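Local coordinates for DUF2235 domain-containing protein (Pseudomonas aeruginosa, PDB 4O5P) that probably hydrolyses membrane phospholipids as a type VI secretion effector with an alpha/beta-hydrolase-like catalytic domain, at residues 154-166 with 203-217. Sequence-based numbering, arbitrary orientation.
Sequences VDALFYTLLKSRL and LEPKLKELEEKLRQR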
loop_
_atom_site.group_PDB
_atom_site.type_symbol
_atom_site.label_atom_id
_atom_site.label_comp_id
_atom_site.label_asym_id
_atom_site.label_seq_id
_atom_site.Cartn_x
_atom_site.Cartn_y
_atom_site.Cartn_z
ATOM N N VAL A 154 -5.615 -15.269 16.744
ATOM C CA VAL A 154 -5.664 -15.741 18.111
ATOM C C VAL A 154 -7.090 -15.531 18.616
ATOM O O VAL A 154 -7.677 -16.437 19.204
ATOM C CB VAL A 154 -4.637 -15.012 19.011
ATOM C CG1 VAL A 154 -4.932 -15.272 20.486
ATOM C CG2 VAL A 154 -3.218 -15.441 18.686
ATOM N N ASP A 155 -7.642 -14.343 18.349
ATOM C CA ASP A 155 -9.007 -13.989 18.738
ATOM C C ASP A 155 -10.043 -14.948 18.163
ATOM O O ASP A 155 -10.943 -15.380 18.871
ATOM C CB ASP A 155 -9.333 -12.560 18.296
ATOM C CG ASP A 155 -10.711 -12.104 18.758
ATOM O OD1 ASP A 155 -10.885 -11.889 19.972
ATOM O OD2 ASP A 155 -11.624 -11.948 17.915
ATOM N N ALA A 156 -9.909 -15.271 16.880
ATOM C CA ALA A 156 -10.822 -16.204 16.228
ATOM C C ALA A 156 -10.812 -17.572 16.905
ATOM O O ALA A 156 -11.877 -18.142 17.165
ATOM C CB ALA A 156 -10.493 -16.328 14.742
ATOM N N LEU A 157 -9.617 -18.097 17.197
ATOM C CA LEU A 157 -9.548 -19.397 17.883
ATOM C C LEU A 157 -10.135 -19.291 19.293
ATOM O O LEU A 157 -10.922 -20.134 19.713
ATOM C CB LEU A 157 -8.102 -19.910 17.943
ATOM C CG LEU A 157 -7.878 -21.390 18.271
ATOM C CD1 LEU A 157 -8.800 -22.279 17.439
ATOM C CD2 LEU A 157 -6.427 -21.792 18.051
ATOM N N PHE A 158 -9.737 -18.237 20.001
ATOM C CA PHE A 158 -10.160 -17.958 21.364
ATOM C C PHE A 158 -11.674 -17.947 21.455
ATOM O O PHE A 158 -12.246 -18.522 22.379
ATOM C CB PHE A 158 -9.606 -16.593 21.779
ATOM C CG PHE A 158 -9.692 -16.302 23.250
ATOM C CD1 PHE A 158 -8.759 -16.835 24.130
ATOM C CD2 PHE A 158 -10.673 -15.450 23.748
ATOM C CE1 PHE A 158 -8.820 -16.559 25.485
ATOM C CE2 PHE A 158 -10.743 -15.161 25.111
ATOM C CZ PHE A 158 -9.812 -15.717 25.980
ATOM N N TYR A 159 -12.331 -17.303 20.495
ATOM C CA TYR A 159 -13.791 -17.287 20.488
ATOM C C TYR A 159 -14.323 -18.656 20.138
ATOM O O TYR A 159 -15.339 -19.091 20.689
ATOM C CB TYR A 159 -14.352 -16.267 19.497
ATOM C CG TYR A 159 -15.863 -16.110 19.587
ATOM C CD1 TYR A 159 -16.721 -16.938 18.866
ATOM C CD2 TYR A 159 -16.426 -15.135 20.398
ATOM C CE1 TYR A 159 -18.094 -16.793 18.956
ATOM C CE2 TYR A 159 -17.786 -14.982 20.494
ATOM C CZ TYR A 159 -18.616 -15.812 19.772
ATOM O OH TYR A 159 -19.976 -15.654 19.869
ATOM N N THR A 160 -13.651 -19.326 19.209
ATOM C CA THR A 160 -14.094 -20.648 18.799
ATOM C C THR A 160 -14.179 -21.579 20.008
ATOM O O THR A 160 -15.177 -22.274 20.187
ATOM C CB THR A 160 -13.185 -21.243 17.723
ATOM O OG1 THR A 160 -13.218 -20.403 16.556
ATOM C CG2 THR A 160 -13.666 -22.623 17.338
ATOM N N LEU A 161 -13.156 -21.550 20.857
ATOM C CA LEU A 161 -13.067 -22.480 21.988
ATOM C C LEU A 161 -13.777 -22.003 23.254
ATOM O O LEU A 161 -14.462 -22.784 23.915
ATOM C CB LEU A 161 -11.597 -22.786 22.298
ATOM C CG LEU A 161 -10.828 -23.423 21.137
ATOM C CD1 LEU A 161 -9.323 -23.483 21.394
ATOM C CD2 LEU A 161 -11.360 -24.810 20.857
ATOM N N LEU A 162 -13.632 -20.725 23.587
ATOM C CA LEU A 162 -14.088 -20.223 24.881
ATOM C C LEU A 162 -15.301 -19.288 24.848
ATOM O O LEU A 162 -15.750 -18.827 25.901
ATOM C CB LEU A 162 -12.932 -19.523 25.594
ATOM C CG LEU A 162 -11.902 -20.458 26.219
ATOM C CD1 LEU A 162 -10.486 -19.933 25.991
ATOM C CD2 LEU A 162 -12.194 -20.608 27.707
ATOM N N LYS A 163 -15.809 -18.993 23.653
ATOM C CA LYS A 163 -16.998 -18.146 23.499
ATOM C C LYS A 163 -16.854 -16.728 24.074
ATOM O O LYS A 163 -17.841 -16.091 24.457
ATOM C CB LYS A 163 -18.237 -18.833 24.077
ATOM C CG LYS A 163 -18.460 -20.237 23.531
ATOM C CD LYS A 163 -18.433 -20.274 22.001
ATOM C CE LYS A 163 -18.573 -21.707 21.492
ATOM N NZ LYS A 163 -18.491 -21.806 19.998
ATOM N N SER A 164 -15.623 -16.237 24.124
ATOM C CA SER A 164 -15.370 -14.832 24.422
ATOM C C SER A 164 -14.327 -14.344 23.427
ATOM O O SER A 164 -13.671 -15.146 22.761
ATOM C CB SER A 164 -14.868 -14.656 25.853
ATOM O OG SER A 164 -13.738 -15.476 26.094
ATOM N N ARG A 165 -14.172 -13.036 23.310
ATOM C CA ARG A 165 -13.157 -12.501 22.415
ATOM C C ARG A 165 -12.132 -11.730 23.226
ATOM O O ARG A 165 -12.423 -11.312 24.350
ATOM C CB ARG A 165 -13.801 -11.612 21.350
ATOM C CG ARG A 165 -15.226 -11.180 21.684
ATOM C CD ARG A 165 -16.019 -10.817 20.425
ATOM N NE ARG A 165 -16.929 -11.878 19.976
ATOM C CZ ARG A 165 -17.619 -11.835 18.836
ATOM N NH1 ARG A 165 -17.496 -10.790 18.027
ATOM N NH2 ARG A 165 -18.427 -12.830 18.492
ATOM N N LEU A 166 -10.935 -11.548 22.672
ATOM C CA LEU A 166 -9.871 -10.845 23.394
ATOM C C LEU A 166 -10.286 -9.417 23.758
ATOM O O LEU A 166 -10.880 -8.707 22.949
ATOM C CB LEU A 166 -8.579 -10.833 22.579
ATOM C CG LEU A 166 -7.955 -12.184 22.207
ATOM C CD1 LEU A 166 -6.773 -11.971 21.265
ATOM C CD2 LEU A 166 -7.516 -12.953 23.445
ATOM N N LEU A 203 3.208 -14.081 21.379
ATOM C CA LEU A 203 2.070 -14.943 21.029
ATOM C C LEU A 203 2.034 -16.263 21.798
ATOM O O LEU A 203 0.981 -16.909 21.898
ATOM C CB LEU A 203 2.065 -15.251 19.534
ATOM C CG LEU A 203 1.722 -14.090 18.598
ATOM C CD1 LEU A 203 1.542 -14.594 17.179
ATOM C CD2 LEU A 203 0.491 -13.339 19.084
ATOM N N GLU A 204 3.185 -16.678 22.313
ATOM C CA GLU A 204 3.300 -18.009 22.911
ATOM C C GLU A 204 2.336 -18.377 24.049
ATOM O O GLU A 204 1.791 -19.483 24.040
ATOM C CB GLU A 204 4.749 -18.315 23.300
ATOM C CG GLU A 204 5.509 -19.086 22.227
ATOM C CD GLU A 204 6.022 -20.415 22.743
ATOM O OE1 GLU A 204 6.751 -20.420 23.764
ATOM O OE2 GLU A 204 5.684 -21.453 22.133
ATOM N N PRO A 205 2.132 -17.479 25.032
ATOM C CA PRO A 205 1.225 -17.855 26.124
ATOM C C PRO A 205 -0.173 -18.206 25.626
ATOM O O PRO A 205 -0.745 -19.213 26.064
ATOM C CB PRO A 205 1.159 -16.582 26.973
ATOM C CG PRO A 205 2.469 -15.943 26.773
ATOM C CD PRO A 205 2.799 -16.190 25.312
ATOM N N LYS A 206 -0.712 -17.388 24.732
ATOM C CA LYS A 206 -2.031 -17.649 24.179
ATOM C C LYS A 206 -2.054 -18.912 23.304
ATOM O O LYS A 206 -2.961 -19.736 23.433
ATOM C CB LYS A 206 -2.536 -16.424 23.412
ATOM C CG LYS A 206 -4.014 -16.134 23.615
ATOM C CD LYS A 206 -4.386 -16.013 25.071
ATOM C CE LYS A 206 -4.070 -14.645 25.638
ATOM N NZ LYS A 206 -4.072 -14.716 27.129
ATOM N N LEU A 207 -1.057 -19.082 22.436
ATOM C CA LEU A 207 -0.992 -20.273 21.579
ATOM C C LEU A 207 -0.914 -21.557 22.406
ATOM O O LEU A 207 -1.438 -22.590 22.008
ATOM C CB LEU A 207 0.202 -20.222 20.622
ATOM C CG LEU A 207 0.176 -19.105 19.585
ATOM C CD1 LEU A 207 1.452 -19.109 18.772
ATOM C CD2 LEU A 207 -1.041 -19.244 18.688
ATOM N N LYS A 208 -0.255 -21.493 23.551
ATOM C CA LYS A 208 -0.156 -22.670 24.401
ATOM C C LYS A 208 -1.475 -22.939 25.100
ATOM O O LYS A 208 -1.909 -24.090 25.154
ATOM C CB LYS A 208 0.992 -22.534 25.398
ATOM C CG LYS A 208 2.361 -22.715 24.740
ATOM C CD LYS A 208 3.503 -22.511 25.713
ATOM C CE LYS A 208 4.847 -22.671 25.010
ATOM N NZ LYS A 208 5.927 -21.925 25.720
ATOM N N GLU A 209 -2.116 -21.884 25.613
ATOM C CA GLU A 209 -3.436 -22.021 26.236
ATOM C C GLU A 209 -4.376 -22.684 25.253
ATOM O O GLU A 209 -5.114 -23.603 25.596
ATOM C CB GLU A 209 -4.037 -20.660 26.565
ATOM C CG GLU A 209 -3.575 -19.988 27.840
ATOM C CD GLU A 209 -4.202 -18.613 27.991
ATOM O OE1 GLU A 209 -5.394 -18.451 27.636
ATOM O OE2 GLU A 209 -3.502 -17.686 28.448
ATOM N N LEU A 210 -4.356 -22.192 24.023
ATOM C CA LEU A 210 -5.301 -22.638 23.008
ATOM C C LEU A 210 -5.029 -24.072 22.605
ATOM O O LEU A 210 -5.963 -24.857 22.379
ATOM C CB LEU A 210 -5.239 -21.719 21.778
ATOM C CG LEU A 210 -5.641 -20.277 22.091
ATOM C CD1 LEU A 210 -5.776 -19.422 20.831
ATOM C CD2 LEU A 210 -6.906 -20.233 22.899
ATOM N N GLU A 211 -3.747 -24.418 22.529
ATOM C CA GLU A 211 -3.362 -25.775 22.188
ATOM C C GLU A 211 -3.781 -26.737 23.284
ATOM O O GLU A 211 -4.218 -27.852 22.993
ATOM C CB GLU A 211 -1.862 -25.875 21.964
ATOM C CG GLU A 211 -1.473 -27.206 21.347
ATOM C CD GLU A 211 -0.028 -27.258 20.884
ATOM O OE1 GLU A 211 0.787 -26.454 21.381
ATOM O OE2 GLU A 211 0.291 -28.113 20.026
ATOM N N GLU A 212 -3.636 -26.294 24.530
ATOM C CA GLU A 212 -4.039 -27.063 25.713
ATOM C C GLU A 212 -5.533 -27.329 25.675
ATOM O O GLU A 212 -5.964 -28.453 25.930
ATOM C CB GLU A 212 -3.736 -26.275 27.001
ATOM C CG GLU A 212 -3.077 -27.064 28.145
ATOM C CD GLU A 212 -3.541 -28.509 28.255
ATOM O OE1 GLU A 212 -4.553 -28.779 28.942
ATOM O OE2 GLU A 212 -2.876 -29.381 27.664
ATOM N N LYS A 213 -6.321 -26.289 25.386
ATOM C CA LYS A 213 -7.768 -26.464 25.244
ATOM C C LYS A 213 -8.126 -27.466 24.148
ATOM O O LYS A 213 -9.026 -28.304 24.326
ATOM C CB LYS A 213 -8.457 -25.136 24.973
ATOM C CG LYS A 213 -8.160 -24.046 25.995
ATOM C CD LYS A 213 -8.872 -24.275 27.332
ATOM C CE LYS A 213 -9.108 -22.936 28.080
ATOM N NZ LYS A 213 -9.748 -23.141 29.423
ATOM N N LEU A 214 -7.422 -27.387 23.020
ATOM C CA LEU A 214 -7.693 -28.277 21.896
ATOM C C LEU A 214 -7.343 -29.705 22.299
ATOM O O LEU A 214 -8.055 -30.644 21.949
ATOM C CB LEU A 214 -6.915 -27.842 20.652
ATOM C CG LEU A 214 -7.544 -26.641 19.949
ATOM C CD1 LEU A 214 -6.578 -25.986 18.956
ATOM C CD2 LEU A 214 -8.843 -27.050 19.259
ATOM N N ARG A 215 -6.261 -29.858 23.054
ATOM C CA ARG A 215 -5.933 -31.145 23.627
ATOM C C ARG A 215 -7.076 -31.680 24.503
ATOM O O ARG A 215 -7.490 -32.822 24.346
ATOM C CB ARG A 215 -4.650 -31.043 24.440
ATOM C CG ARG A 215 -4.226 -32.354 25.070
ATOM C CD ARG A 215 -3.008 -32.158 25.962
ATOM N NE ARG A 215 -1.933 -33.069 25.584
ATOM C CZ ARG A 215 -0.677 -32.695 25.351
ATOM N NH1 ARG A 215 -0.323 -31.418 25.466
ATOM N NH2 ARG A 215 0.231 -33.602 25.009
ATOM N N GLN A 216 -7.595 -30.855 25.405
ATOM C CA GLN A 216 -8.655 -31.305 26.306
ATOM C C GLN A 216 -9.863 -31.803 25.514
ATOM O O GLN A 216 -10.434 -32.869 25.813
ATOM C CB GLN A 216 -9.090 -30.171 27.241
ATOM C CG GLN A 216 -8.096 -29.815 28.343
ATOM C CD GLN A 216 -8.486 -28.535 29.067
ATOM O OE1 GLN A 216 -9.670 -28.214 29.184
ATOM N NE2 GLN A 216 -7.493 -27.789 29.531
ATOM N N ARG A 217 -10.239 -31.034 24.495
ATOM C CA ARG A 217 -11.444 -31.313 23.722
ATOM C C ARG A 217 -11.283 -32.570 22.925
ATOM O O ARG A 217 -12.242 -33.322 22.752
ATOM C CB ARG A 217 -11.754 -30.153 22.766
ATOM C CG ARG A 217 -11.994 -28.841 23.463
ATOM C CD ARG A 217 -12.286 -27.750 22.459
ATOM N NE ARG A 217 -13.659 -27.791 21.966
ATOM C CZ ARG A 217 -13.998 -28.238 20.765
ATOM N NH1 ARG A 217 -13.057 -28.673 19.937
ATOM N NH2 ARG A 217 -15.267 -28.239 20.381
#
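Leu-210 and Leu-161 carry a knobs-into-holes contact between two helices that flank the parallel strands of an alpha/beta-hydrolase-like core. The axes of 154-162 and 203-217 run in broadly the same direction, inclined by 32°, and approach to 10.5 Å. Both helices also reach the sheet, since Leu-161 and Leu-214 each touch Ile-226 of strand 225-236, and Leu-157 touches Ile-65 of strand 62-71.

Leu-210 can be followed outward as a knob among Val-154, Leu-157, Phe-158 and Leu-161. Its CB meets Leu-157 CD2 at 3.9 Å. Beyond CG the two methyls part: CD1 lies 3.7 Å from both CB and CD2 of Leu-157, the two side chains sliding past each other in opposite directions, whereas CD2 turns to the edge of the Phe-158 ring, 4.1 Å from CD1 of that ring and near its plane. Leu-166 CD2 sits over the centre of one face of the same ring, 3.9 Å above its plane, so the aromatic group is bordered by leucine methyls at both edge and face.

The reciprocal knob, Leu-161, enters a hole formed by Leu-210, Lys-213, Leu-214 and Arg-217. Chi1 of -60° sets CG beside the backbone N, and chi2 of 170° then sends the two methyls to different partners: CD1 approaches the backbone O of Leu-210, while CD2 reaches Leu-214 CD2 at 3.7 Å and the aliphatic CD of Arg-217. The same methyl lies oblique to the Arg-217 guanidinium, near NE; NH2 of that group is hydrogen-bonded to the backbone O of Pro-224.

At the beginning of the paired segments, Val-154 is a third knob, among Leu-203, Lys-206, Leu-207 and Leu-210. It crosses the Lys-206 chain at about a right angle, and packing is tight there: Val-154 CG1 lies just 3.4 Å from Lys-206 CG.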